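Local coordinates for protein glucoamylase (Thermoanaerobacterium thermosaccharolyticum, PDB 1LF6) that hydrolyses terminal alpha-1,4-linked glucose units of starch-like chains from their non-reducing ends as a bacterial family 15 glucoamylase, releasing beta-D-glucose, at residues 99-105 and 299-304; 41-45 and 306-311. One frame throughout, in Å; residues are numbered along the deposited sequence.

Interaction 1 of 2, residues 99-105 and 299-304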
ATOM      1  N   LYS A  99      13.467 -12.437   2.398  1.00 19.76           N
ATOM      2  CA  LYS A  99      13.200 -12.652   0.973  1.00 20.21           C
ATOM      3  C   LYS A  99      14.191 -13.658   0.398  1.00 18.94           C
ATOM      4  O   LYS A  99      15.258 -13.873   0.971  1.00 19.71           O
ATOM      5  CB  LYS A  99      13.296 -11.329   0.196  1.00 19.59           C
ATOM      6  CG  LYS A  99      12.392 -10.215   0.735  1.00 21.60           C
ATOM      7  CD  LYS A  99      12.078  -9.154  -0.315  1.00 18.42           C
ATOM      8  CE  LYS A  99      13.325  -8.474  -0.866  1.00 18.57           C
ATOM      9  NZ  LYS A  99      14.115  -7.787   0.198  1.00 16.24           N
ATOM     10  N   PHE A 100      13.832 -14.272  -0.727  1.00 19.75           N
ATOM     11  CA  PHE A 100      14.705 -15.246  -1.382  1.00 19.48           C
ATOM     12  C   PHE A 100      16.045 -14.563  -1.647  1.00 21.11           C
ATOM     13  O   PHE A 100      17.105 -15.121  -1.372  1.00 22.47           O
ATOM     14  CB  PHE A 100      14.078 -15.719  -2.701  1.00 19.78           C
ATOM     15  CG  PHE A 100      12.816 -16.530  -2.524  1.00 20.06           C
ATOM     16  CD1 PHE A 100      11.946 -16.718  -3.593  1.00 18.87           C
ATOM     17  CD2 PHE A 100      12.501 -17.111  -1.294  1.00 19.67           C
ATOM     18  CE1 PHE A 100      10.784 -17.465  -3.446  1.00 18.81           C
ATOM     19  CE2 PHE A 100      11.337 -17.861  -1.140  1.00 19.64           C
ATOM     20  CZ  PHE A 100      10.479 -18.037  -2.218  1.00 18.53           C
ATOM     21  N   THR A 101      15.983 -13.349  -2.187  1.00 21.29           N
ATOM     22  CA  THR A 101      17.170 -12.548  -2.469  1.00 21.67           C
ATOM     23  C   THR A 101      16.781 -11.081  -2.302  1.00 23.45           C
ATOM     24  O   THR A 101      15.601 -10.761  -2.136  1.00 21.81           O
ATOM     25  CB  THR A 101      17.682 -12.731  -3.914  1.00 22.59           C
ATOM     26  OG1 THR A 101      16.747 -12.148  -4.828  1.00 22.83           O
ATOM     27  CG2 THR A 101      17.861 -14.210  -4.243  1.00 22.74           C
ATOM     28  N   ASP A 102      17.773 -10.199  -2.345  1.00 24.09           N
ATOM     29  CA  ASP A 102      17.542  -8.766  -2.215  1.00 25.66           C
ATOM     30  C   ASP A 102      16.949  -8.158  -3.483  1.00 25.50           C
ATOM     31  O   ASP A 102      16.625  -6.969  -3.521  1.00 24.13           O
ATOM     32  CB  ASP A 102      18.851  -8.045  -1.885  1.00 28.52           C
ATOM     33  CG  ASP A 102      19.186  -8.091  -0.411  1.00 31.70           C
ATOM     34  OD1 ASP A 102      20.238  -7.532  -0.023  1.00 33.66           O
ATOM     35  OD2 ASP A 102      18.398  -8.677   0.363  1.00 34.32           O
ATOM     36  N   LYS A 103      16.806  -8.966  -4.526  1.00 24.09           N
ATOM     37  CA  LYS A 103      16.261  -8.459  -5.779  1.00 24.55           C
ATOM     38  C   LYS A 103      15.088  -9.288  -6.285  1.00 23.37           C
ATOM     39  O   LYS A 103      14.918  -9.471  -7.491  1.00 25.43           O
ATOM     40  CB  LYS A 103      17.367  -8.382  -6.842  1.00 25.18           C
ATOM     41  CG  LYS A 103      18.483  -7.393  -6.482  1.00 27.50           C
ATOM     42  CD  LYS A 103      19.617  -7.380  -7.501  1.00 28.22           C
ATOM     43  CE  LYS A 103      20.683  -6.347  -7.137  1.00 31.45           C
ATOM     44  NZ  LYS A 103      21.837  -6.347  -8.095  1.00 31.67           N
ATOM     45  N   SER A 104      14.285  -9.793  -5.351  1.00 22.92           N
ATOM     46  CA  SER A 104      13.104 -10.586  -5.683  1.00 22.43           C
ATOM     47  C   SER A 104      12.067 -10.519  -4.561  1.00 22.29           C
ATOM     48  O   SER A 104      12.411 -10.545  -3.375  1.00 20.88           O
ATOM     49  CB  SER A 104      13.484 -12.052  -5.963  1.00 22.27           C
ATOM     50  OG  SER A 104      14.145 -12.655  -4.863  1.00 22.82           O
ATOM     51  N   LEU A 105      10.797 -10.422  -4.941  1.00 22.16           N
ATOM     52  CA  LEU A 105       9.723 -10.357  -3.957  1.00 23.65           C
ATOM     53  C   LEU A 105       9.191 -11.750  -3.635  1.00 23.60           C
ATOM     54  O   LEU A 105       7.983 -11.997  -3.652  1.00 23.69           O
ATOM     55  CB  LEU A 105       8.592  -9.447  -4.452  1.00 23.24           C
ATOM     56  CG  LEU A 105       8.912  -7.947  -4.502  1.00 24.07           C
ATOM     57  CD1 LEU A 105       7.678  -7.164  -4.922  1.00 21.92           C
ATOM     58  CD2 LEU A 105       9.381  -7.478  -3.135  1.00 22.78           C
ATOM     59  N   TYR A 299      16.117  -1.403  -3.285  1.00 18.90           N
ATOM     60  CA  TYR A 299      15.571  -2.385  -4.209  1.00 17.78           C
ATOM     61  C   TYR A 299      14.210  -2.890  -3.720  1.00 17.01           C
ATOM     62  O   TYR A 299      13.271  -3.038  -4.508  1.00 17.28           O
ATOM     63  CB  TYR A 299      16.561  -3.545  -4.379  1.00 18.97           C
ATOM     64  CG  TYR A 299      17.763  -3.187  -5.229  1.00 18.66           C
ATOM     65  CD1 TYR A 299      17.618  -2.909  -6.588  1.00 22.36           C
ATOM     66  CD2 TYR A 299      19.042  -3.110  -4.676  1.00 20.24           C
ATOM     67  CE1 TYR A 299      18.725  -2.560  -7.383  1.00 22.87           C
ATOM     68  CE2 TYR A 299      20.155  -2.760  -5.459  1.00 23.11           C
ATOM     69  CZ  TYR A 299      19.985  -2.487  -6.811  1.00 22.96           C
ATOM     70  OH  TYR A 299      21.078  -2.140  -7.580  1.00 24.21           O
ATOM     71  N   ASN A 300      14.096  -3.144  -2.421  1.00 15.88           N
ATOM     72  CA  ASN A 300      12.829  -3.621  -1.870  1.00 16.40           C
ATOM     73  C   ASN A 300      11.732  -2.610  -2.189  1.00 16.49           C
ATOM     74  O   ASN A 300      10.660  -2.977  -2.676  1.00 16.71           O
ATOM     75  CB  ASN A 300      12.933  -3.818  -0.347  1.00 14.54           C
ATOM     76  CG  ASN A 300      11.725  -4.550   0.235  1.00 16.75           C
ATOM     77  OD1 ASN A 300      11.081  -4.068   1.169  1.00 19.67           O
ATOM     78  ND2 ASN A 300      11.420  -5.717  -0.312  1.00 13.86           N
ATOM     79  N   SER A 301      12.007  -1.333  -1.923  1.00 15.65           N
ATOM     80  CA  SER A 301      11.031  -0.278  -2.183  1.00 16.34           C
ATOM     81  C   SER A 301      10.632  -0.225  -3.657  1.00 16.86           C
ATOM     82  O   SER A 301       9.450  -0.135  -3.978  1.00 16.20           O
ATOM     83  CB  SER A 301      11.592   1.088  -1.762  1.00 14.91           C
ATOM     84  OG  SER A 301      11.885   1.109  -0.373  1.00 14.08           O
ATOM     85  N   MET A 302      11.617  -0.289  -4.552  1.00 15.32           N
ATOM     86  CA  MET A 302      11.319  -0.221  -5.977  1.00 15.90           C
ATOM     87  C   MET A 302      10.492  -1.398  -6.497  1.00 16.06           C
ATOM     88  O   MET A 302       9.666  -1.225  -7.394  1.00 17.22           O
ATOM     89  CB  MET A 302      12.611  -0.075  -6.789  1.00 16.46           C
ATOM     90  CG  MET A 302      13.314   1.274  -6.603  1.00 16.16           C
ATOM     91  SD  MET A 302      12.205   2.691  -6.759  1.00 18.68           S
ATOM     92  CE  MET A 302      11.516   2.431  -8.405  1.00 15.87           C
ATOM     93  N   MET A 303      10.699  -2.588  -5.944  1.00 16.53           N
ATOM     94  CA  MET A 303       9.933  -3.752  -6.380  1.00 16.98           C
ATOM     95  C   MET A 303       8.497  -3.609  -5.884  1.00 16.11           C
ATOM     96  O   MET A 303       7.539  -3.892  -6.616  1.00 15.04           O
ATOM     97  CB  MET A 303      10.544  -5.042  -5.826  1.00 17.12           C
ATOM     98  CG  MET A 303      11.981  -5.276  -6.271  1.00 21.91           C
ATOM     99  SD  MET A 303      12.636  -6.899  -5.833  1.00 23.28           S
ATOM    100  CE  MET A 303      12.672  -7.626  -7.370  1.00 27.65           C
ATOM    101  N   ILE A 304       8.355  -3.172  -4.637  1.00 15.49           N
ATOM    102  CA  ILE A 304       7.036  -2.980  -4.052  1.00 16.66           C
ATOM    103  C   ILE A 304       6.241  -2.002  -4.913  1.00 16.66           C
ATOM    104  O   ILE A 304       5.072  -2.244  -5.213  1.00 17.70           O
ATOM    105  CB  ILE A 304       7.131  -2.444  -2.598  1.00 17.71           C
ATOM    106  CG1 ILE A 304       7.649  -3.546  -1.677  1.00 17.11           C
ATOM    107  CG2 ILE A 304       5.764  -1.941  -2.124  1.00 14.03           C
ATOM    108  CD1 ILE A 304       7.837  -3.102  -0.243  1.00 19.39           C
TER
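L105 and M303 run antiparallel alongside each other, the leucine branch straddling the base of the methionine: L105 CG lies 3.6 Å from M303 CB, and both leucine methyls stay close to that same carbon. Further out, M303 SD comes to 3.4 Å from S104 N, so the thioether lies against the K103–S104 peptide. The terminal methyl is modelled very close to K103 O, which makes its exact position doubtful.

One turn back on the helix, Y299 supplies a flat surface. K103 runs extended along it and puts CE over one face of the ring, 4.1 Å from the centroid and 18° off the normal, a CH-pi contact displaced toward the rim. Beyond the ring, the K103 ammonium hydrogen-bonds N285 OD1. At the other end, K99 approaches the amide of N300 at a slant. Two successive bends, chi3 -59° and chi4 -60°, curl its chain so that CE and NZ both come near that group.

Behind this first shell, the loop is shaped by its own hydroxyls. T101 OG1 accepts from K103 N at 3.2 Å, an ST turn, and also shares a 2.7 Å hydrogen bond with S104 OG. These bonds brace the 101-104 bend, consistent with K103 being set alongside the tyrosine.

The loop joins strands 93-99 and 107-113 of the N-terminal beta sandwich, and F100 bonds backbone to backbone with G106. Helix 296-306 belongs to the family 15 glycosidase part of the chain. Helix 269-284 borders both partners: M303 touches its W280 and C284, Y276 OH bonds L105 O, and F100 packs on I277.

Interaction 2 of 2, residues 41-45 and 306-311; sequences GTANN and KASEDK
The flat carboxamide of N44 meets K306 at its oxygen end: the lysine chain comes in roughly perpendicular and K306 NZ stops 4.0 Å from N44 OD1. A water spans that separation, accepting from the ammonium at 3.1 Å and donating weakly to OD1, while N44 ND2 bonds E279 O and the side chain touches W280 and Y283 of helix 269-284. An inverse gamma turn centred on N44 lies in the chain that follows edge strand 39-42 of the N-terminal beta sandwich. Across the contact, a type I turn from K306 to E309 leads out of helix 296-306.

The polar heart of the contact is K311, whose extended chain brings its ammonium into the turn. NZ bonds T42 OG1 at 2.6 Å and A43 O at 2.8 Å, with a weaker bond to N45 O; S48 O is a further acceptor and the W51 ring adds a cation-pi contact. The charge of the buried lysine is probably offset largely by these oxygens. T42 OG1, anti to its own amide nitrogen (chi1 -171°), faces the lysine and also bonds V50 O. The other branch of the threonine does the apolar work, setting T42 CG2 3.5 Å from A307 CB.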
ATOM      1  N   GLY A  41       3.805  -9.363  -2.932  1.00 18.93           N
ATOM      2  CA  GLY A  41       4.441  -9.808  -4.157  1.00 19.81           C
ATOM      3  C   GLY A  41       3.519 -10.119  -5.314  1.00 19.61           C
ATOM      4  O   GLY A  41       2.302 -10.183  -5.174  1.00 19.58           O
ATOM      5  N   THR A  42       4.132 -10.317  -6.471  1.00 20.41           N
ATOM      6  CA  THR A  42       3.423 -10.636  -7.696  1.00 20.80           C
ATOM      7  C   THR A  42       4.509 -10.885  -8.732  1.00 21.74           C
ATOM      8  O   THR A  42       5.644 -10.429  -8.566  1.00 20.91           O
ATOM      9  CB  THR A  42       2.529  -9.457  -8.150  1.00 20.51           C
ATOM     10  OG1 THR A  42       1.695  -9.874  -9.237  1.00 19.79           O
ATOM     11  CG2 THR A  42       3.381  -8.276  -8.589  1.00 19.18           C
ATOM     12  N   ALA A  43       4.182 -11.622  -9.786  1.00 22.74           N
ATOM     13  CA  ALA A  43       5.167 -11.887 -10.822  1.00 23.91           C
ATOM     14  C   ALA A  43       5.440 -10.564 -11.518  1.00 24.59           C
ATOM     15  O   ALA A  43       4.540  -9.734 -11.663  1.00 24.76           O
ATOM     16  CB  ALA A  43       4.629 -12.911 -11.823  1.00 22.38           C
ATOM     17  N   ASN A  44       6.684 -10.366 -11.936  1.00 26.36           N
ATOM     18  CA  ASN A  44       7.067  -9.136 -12.616  1.00 27.46           C
ATOM     19  C   ASN A  44       6.736  -9.190 -14.113  1.00 27.73           C
ATOM     20  O   ASN A  44       7.609  -9.072 -14.974  1.00 28.33           O
ATOM     21  CB  ASN A  44       8.562  -8.860 -12.378  1.00 27.46           C
ATOM     22  CG  ASN A  44       9.081  -7.671 -13.169  1.00 29.95           C
ATOM     23  OD1 ASN A  44       8.383  -6.680 -13.367  1.00 27.32           O
ATOM     24  ND2 ASN A  44      10.326  -7.765 -13.615  1.00 34.07           N
ATOM     25  N   ASN A  45       5.456  -9.399 -14.405  1.00 27.33           N
ATOM     26  CA  ASN A  45       4.955  -9.437 -15.776  1.00 27.35           C
ATOM     27  C   ASN A  45       3.451  -9.192 -15.734  1.00 26.07           C
ATOM     28  O   ASN A  45       2.845  -9.246 -14.664  1.00 26.88           O
ATOM     29  CB  ASN A  45       5.270 -10.781 -16.468  1.00 26.90           C
ATOM     30  CG  ASN A  45       4.581 -11.976 -15.817  1.00 25.64           C
ATOM     31  OD1 ASN A  45       5.233 -12.830 -15.223  1.00 27.37           O
ATOM     32  ND2 ASN A  45       3.263 -12.050 -15.946  1.00 25.97           N
ATOM     33  N   LYS A 306       6.821  -1.245  -8.082  1.00 20.52           N
ATOM     34  CA  LYS A 306       6.635  -1.924  -9.353  1.00 20.25           C
ATOM     35  C   LYS A 306       5.465  -2.902  -9.262  1.00 19.02           C
ATOM     36  O   LYS A 306       4.683  -3.040 -10.197  1.00 17.98           O
ATOM     37  CB  LYS A 306       7.913  -2.679  -9.717  1.00 21.31           C
ATOM     38  CG  LYS A 306       8.403  -2.411 -11.117  1.00 24.64           C
ATOM     39  CD  LYS A 306       7.443  -2.947 -12.138  1.00 24.14           C
ATOM     40  CE  LYS A 306       7.855  -2.561 -13.550  1.00 19.22           C
ATOM     41  NZ  LYS A 306       6.897  -3.167 -14.500  1.00 17.98           N
ATOM     42  N   ALA A 307       5.355  -3.574  -8.122  1.00 19.28           N
ATOM     43  CA  ALA A 307       4.296  -4.552  -7.893  1.00 19.59           C
ATOM     44  C   ALA A 307       2.952  -3.930  -7.503  1.00 21.43           C
ATOM     45  O   ALA A 307       1.984  -4.656  -7.264  1.00 22.37           O
ATOM     46  CB  ALA A 307       4.737  -5.536  -6.814  1.00 18.01           C
ATOM     47  N   SER A 308       2.882  -2.601  -7.454  1.00 20.18           N
ATOM     48  CA  SER A 308       1.638  -1.923  -7.062  1.00 20.06           C
ATOM     49  C   SER A 308       0.819  -1.387  -8.233  1.00 18.64           C
ATOM     50  O   SER A 308      -0.130  -0.622  -8.044  1.00 15.27           O
ATOM     51  CB  SER A 308       1.949  -0.783  -6.087  1.00 19.99           C
ATOM     52  OG  SER A 308       2.496  -1.293  -4.883  1.00 25.60           O
ATOM     53  N   GLU A 309       1.192  -1.792  -9.443  1.00 18.14           N
ATOM     54  CA  GLU A 309       0.483  -1.366 -10.643  1.00 19.57           C
ATOM     55  C   GLU A 309      -0.548  -2.423 -11.030  1.00 21.08           C
ATOM     56  O   GLU A 309      -0.293  -3.616 -10.883  1.00 21.02           O
ATOM     57  CB  GLU A 309       1.470  -1.186 -11.805  1.00 19.43           C
ATOM     58  CG  GLU A 309       0.823  -0.894 -13.157  1.00 19.83           C
ATOM     59  CD  GLU A 309       1.827  -0.845 -14.304  1.00 19.84           C
ATOM     60  OE1 GLU A 309       2.692  -1.743 -14.376  1.00 20.32           O
ATOM     61  OE2 GLU A 309       1.742   0.079 -15.136  1.00 17.52           O
ATOM     62  N   ASP A 310      -1.715  -2.000 -11.506  1.00 21.01           N
ATOM     63  CA  ASP A 310      -2.693  -2.980 -11.946  1.00 22.06           C
ATOM     64  C   ASP A 310      -2.109  -3.523 -13.243  1.00 22.75           C
ATOM     65  O   ASP A 310      -1.370  -2.820 -13.937  1.00 22.01           O
ATOM     66  CB  ASP A 310      -4.060  -2.349 -12.216  1.00 20.79           C
ATOM     67  CG  ASP A 310      -5.110  -3.391 -12.619  1.00 22.06           C
ATOM     68  OD1 ASP A 310      -5.297  -4.370 -11.863  1.00 20.75           O
ATOM     69  OD2 ASP A 310      -5.735  -3.230 -13.686  1.00 20.39           O
ATOM     70  N   LYS A 311      -2.420  -4.771 -13.571  1.00 23.76           N
ATOM     71  CA  LYS A 311      -1.871  -5.360 -14.782  1.00 23.28           C
ATOM     72  C   LYS A 311      -2.785  -5.248 -15.998  1.00 24.67           C
ATOM     73  O   LYS A 311      -2.417  -5.658 -17.098  1.00 25.16           O
ATOM     74  CB  LYS A 311      -1.482  -6.812 -14.507  1.00 22.75           C
ATOM     75  CG  LYS A 311      -0.374  -6.906 -13.464  1.00 21.47           C
ATOM     76  CD  LYS A 311       0.037  -8.331 -13.140  1.00 23.83           C
ATOM     77  CE  LYS A 311       1.206  -8.326 -12.155  1.00 22.38           C
ATOM     78  NZ  LYS A 311       1.756  -9.673 -11.860  1.00 21.57           N
TER
HETATM   79  O   HOH W   1       9.115  -4.715 -16.082  1.00 38.25           O

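From the N terminus, the chain first passes 41-45 at the edge of the seven-strand sheet, then 99-105 in the hairpin loop of the ten-strand sheet. It finishes the sandwich and runs through helices 254-266 and 269-284 before helix 296-306. There 299-304 returns to 99-105, closing interaction 1 across 193 intervening residues; just beyond, 306-311 returns to 41-45, so interaction 2 closes a longer loop with the first nested inside. Both tie the N-terminal beta sandwich to the start of the family 15 helical region. Their centres lie 12 Å apart, and they touch where L105 CD1 packs 3.9 Å from A307 CB.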